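Local coordinates for protein GMP reductase (Trypanosoma brucei brucei, PDB 6JIG) that probably catalyses the irreversible NADPH-dependent deamination of GMP to IMP, balancing adenine and guanine nucleotide pools, at residues N290-E295 against I310-G315. The protein carries 1 engineered substitution. Sequence-based numbering, arbitrary orientation.
With K (potassium ion), chain D; 5GP (guanosine-5'-monophosphate), chain B.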
ATOM      1  N   ASN A 290     -12.978   5.028 -38.528  1.00 34.65           N
ATOM      2  CA  ASN A 290     -11.854   4.130 -38.256  1.00 33.72           C
ATOM      3  C   ASN A 290     -12.185   2.688 -38.621  1.00 34.38           C
ATOM      4  O   ASN A 290     -13.319   2.232 -38.439  1.00 34.94           O
ATOM      5  CB  ASN A 290     -11.466   4.204 -36.775  1.00 34.29           C
ATOM      6  CG  ASN A 290     -10.438   5.279 -36.502  1.00 36.82           C
ATOM      7  OD1 ASN A 290     -10.381   6.284 -37.209  1.00 36.89           O
ATOM      8  ND2 ASN A 290      -9.594   5.057 -35.495  1.00 34.95           N
ATOM      9  N   ILE A 291     -11.182   1.964 -39.115  1.00 33.02           N
ATOM     10  CA  ILE A 291     -11.393   0.643 -39.682  1.00 33.67           C
ATOM     11  C   ILE A 291     -10.325  -0.283 -39.129  1.00 33.27           C
ATOM     12  O   ILE A 291      -9.318   0.151 -38.572  1.00 31.82           O
ATOM     13  CB  ILE A 291     -11.343   0.639 -41.222  1.00 35.16           C
ATOM     14  CG1 ILE A 291      -9.971   1.090 -41.696  1.00 38.82           C
ATOM     15  CG2 ILE A 291     -12.468   1.510 -41.818  1.00 34.21           C
ATOM     16  CD1 ILE A 291      -9.684   0.718 -43.151  1.00 39.25           C
ATOM     17  N   ALA A 292     -10.549  -1.574 -39.319  1.00 34.13           N
ATOM     18  CA  ALA A 292      -9.563  -2.521 -38.792  1.00 36.90           C
ATOM     19  C   ALA A 292      -9.530  -3.827 -39.573  1.00 35.95           C
ATOM     20  O   ALA A 292      -9.037  -4.817 -39.027  1.00 36.33           O
ATOM     21  CB  ALA A 292      -9.838  -2.805 -37.307  1.00 35.49           C
ATOM     22  N   SER A 293     -10.021  -3.873 -40.811  1.00 35.64           N
ATOM     23  CA  SER A 293     -10.038  -5.101 -41.598  1.00 37.28           C
ATOM     24  C   SER A 293      -9.704  -4.793 -43.049  1.00 36.64           C
ATOM     25  O   SER A 293      -9.898  -3.672 -43.530  1.00 35.27           O
ATOM     26  CB  SER A 293     -11.402  -5.809 -41.537  1.00 36.71           C
ATOM     27  OG  SER A 293     -12.380  -5.087 -42.279  1.00 36.76           O
ATOM     28  N   ALA A 294      -9.214  -5.823 -43.749  1.00 35.95           N
ATOM     29  CA  ALA A 294      -8.926  -5.677 -45.170  1.00 39.10           C
ATOM     30  C   ALA A 294     -10.184  -5.325 -45.953  1.00 38.06           C
ATOM     31  O   ALA A 294     -10.148  -4.485 -46.864  1.00 35.67           O
ATOM     32  CB  ALA A 294      -8.292  -6.961 -45.703  1.00 38.34           C
ATOM     33  N   GLU A 295     -11.316  -5.951 -45.611  1.00 35.28           N
ATOM     34  CA  GLU A 295     -12.561  -5.647 -46.305  1.00 37.15           C
ATOM     35  C   GLU A 295     -12.957  -4.188 -46.102  1.00 38.50           C
ATOM     36  O   GLU A 295     -13.426  -3.527 -47.037  1.00 38.38           O
ATOM     37  CB  GLU A 295     -13.664  -6.599 -45.827  1.00 37.63           C
ATOM     38  N   ILE A 310      -6.703   3.751 -39.109  1.00 31.82           N
ATOM     39  CA  ILE A 310      -6.808   2.361 -38.667  1.00 32.03           C
ATOM     40  C   ILE A 310      -6.859   2.352 -37.151  1.00 30.82           C
ATOM     41  O   ILE A 310      -5.958   2.896 -36.503  1.00 30.97           O
ATOM     42  CB  ILE A 310      -5.607   1.516 -39.133  1.00 34.29           C
ATOM     43  CG1 ILE A 310      -5.324   1.700 -40.624  1.00 36.40           C
ATOM     44  CG2 ILE A 310      -5.749   0.039 -38.692  1.00 32.18           C
ATOM     45  CD1 ILE A 310      -6.485   1.496 -41.504  1.00 38.71           C
ATOM     46  N   GLY A 311      -7.886   1.713 -36.587  1.00 31.04           N
ATOM     47  CA  GLY A 311      -7.899   1.462 -35.155  1.00 32.27           C
ATOM     48  C   GLY A 311      -9.309   1.418 -34.600  1.00 35.37           C
ATOM     49  O   GLY A 311     -10.011   2.430 -34.633  1.00 32.73           O
ATOM     50  N   VAL A 312      -9.739   0.256 -34.106  1.00 32.83           N
ATOM     51  CA  VAL A 312     -11.042   0.109 -33.451  1.00 32.91           C
ATOM     52  C   VAL A 312     -10.771  -0.361 -32.024  1.00 33.14           C
ATOM     53  O   VAL A 312     -10.432  -1.529 -31.798  1.00 35.34           O
ATOM     54  CB  VAL A 312     -11.960  -0.858 -34.208  1.00 34.63           C
ATOM     55  CG1 VAL A 312     -13.307  -1.034 -33.469  1.00 35.06           C
ATOM     56  CG2 VAL A 312     -12.211  -0.344 -35.621  1.00 35.76           C
ATOM     57  N   GLY A 313     -10.827   0.564 -31.065  1.00 34.69           N
ATOM     58  CA  GLY A 313     -10.675   0.220 -29.671  1.00 38.30           C
ATOM     59  C   GLY A 313      -9.341   0.397 -28.943  1.00 40.51           C
ATOM     60  O   GLY A 313      -9.342   0.442 -27.711  1.00 41.79           O
ATOM     61  N   PRO A 314      -8.191   0.502 -29.626  1.00 38.53           N
ATOM     62  CA  PRO A 314      -6.917   0.448 -28.884  1.00 36.55           C
ATOM     63  C   PRO A 314      -6.561   1.729 -28.134  1.00 41.35           C
ATOM     64  O   PRO A 314      -5.548   1.744 -27.418  1.00 41.07           O
ATOM     65  CB  PRO A 314      -5.894   0.170 -29.993  1.00 40.68           C
ATOM     66  CG  PRO A 314      -6.417   0.970 -31.154  1.00 36.23           C
ATOM     67  CD  PRO A 314      -7.958   0.897 -31.034  1.00 39.05           C
ATOM     68  N   GLY A 315      -7.352   2.797 -28.274  1.00 39.27           N
ATOM     69  CA  GLY A 315      -6.967   4.076 -27.699  1.00 41.10           C
ATOM     70  C   GLY A 315      -6.859   4.030 -26.184  1.00 44.47           C
ATOM     71  O   GLY A 315      -7.577   3.293 -25.504  1.00 44.27           O
TER
HETATM   72  K     K D 603      -8.469   0.811 -25.065  1.00 44.49           K
HETATM   73  P   5GP B 601      -4.113   7.127 -27.756  1.00 39.22           P
HETATM   74  O1P 5GP B 601      -3.925   5.701 -27.265  1.00 38.83           O
HETATM   75  O2P 5GP B 601      -4.550   8.089 -26.670  1.00 39.72           O
HETATM   76  O3P 5GP B 601      -2.988   7.639 -28.620  1.00 38.41           O
HETATM   77  O5' 5GP B 601      -5.324   6.955 -28.782  1.00 39.27           O
HETATM   78  C5' 5GP B 601      -6.051   8.055 -29.308  1.00 38.25           C
HETATM   79  C4' 5GP B 601      -7.130   7.579 -30.258  1.00 37.98           C
HETATM   80  O4' 5GP B 601      -8.200   6.960 -29.505  1.00 40.93           O
HETATM   81  C3' 5GP B 601      -7.849   8.656 -31.059  1.00 38.54           C
HETATM   82  O3' 5GP B 601      -7.097   9.127 -32.171  1.00 36.04           O
HETATM   83  C2' 5GP B 601      -9.178   7.976 -31.432  1.00 40.55           C
HETATM   84  O2' 5GP B 601      -9.053   7.150 -32.582  1.00 41.32           O
HETATM   85  C1' 5GP B 601      -9.405   7.040 -30.241  1.00 40.90           C
HETATM   86  N9  5GP B 601     -10.457   7.522 -29.338  1.00 45.05           N
HETATM   87  C8  5GP B 601     -10.538   8.722 -28.744  1.00 46.66           C
HETATM   88  N7  5GP B 601     -11.657   8.731 -27.973  1.00 48.87           N
HETATM   89  C5  5GP B 601     -12.242   7.514 -28.086  1.00 49.64           C
HETATM   90  C6  5GP B 601     -13.379   6.933 -27.540  1.00 50.31           C
HETATM   91  O6  5GP B 601     -14.081   7.591 -26.744  1.00 50.91           O
HETATM   92  N1  5GP B 601     -13.702   5.674 -27.873  1.00 47.19           N
HETATM   93  C2  5GP B 601     -12.950   4.959 -28.723  1.00 47.37           C
HETATM   94  N2  5GP B 601     -13.299   3.691 -29.036  1.00 45.84           N
HETATM   95  N3  5GP B 601     -11.827   5.489 -29.264  1.00 43.14           N
HETATM   96  C4  5GP B 601     -11.475   6.758 -28.951  1.00 44.07           C
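N290 reaches across to G311 with its amide nitrogen: ND2 donates to G311 O over 2.8 Å in a fairly straight N-H...O bond. The acceptor lies only 8° out of the amide plane of N290, and ND2 in turn sits in the plane of the G311 carbonyl, on one of its lone pairs. The chi1 of N290, at -89°, is turned beyond the usual staggered value, and in this pose the amide nitrogen reaches G311 O. K309 NZ bonds to OD1 and D351 OD2 accepts from ND2, so both ends of the amide are engaged and its flip state is defined. The same ND2 lies 3.6 Å from O2' of the GMP ribose, close but not hydrogen-bonded, while D351 OD2 also bonds to the nucleotide.

Next to it, the I291–I310 bridge joins the C-terminal ends of neighbouring parallel strands 285-291 and 307-310 of the TIM barrel, the end that carries the active site in this fold. G311 N donates to I291 O at 2.9 Å, and I310 CA makes a CH...O contact with the same oxygen. On the helix-facing side of these strands the two isoleucines run at a slant to each other. I291, with chi1 at 62°, tucks CG1 over its own backbone, where it meets CD1 of I310 at 3.5 Å; helices 294-302 and 330-344 pack against this pair. Farther along, V312 CG2 rests 3.8 Å from A292 CB, and V312 also packs on Y457 of the second subunit.

Beyond the bridge, the chain leads to G313 O and G315 O, which bind the potassium ion at 2.8 and 2.7 Å alongside O of the engineered A318 and the carbonyls of E482, S483 and G484 of the second subunit. The chemistry implies that the N290 amide, fixed at both ends, ties the start of this potassium-binding loop to the D351 side of the GMP pocket.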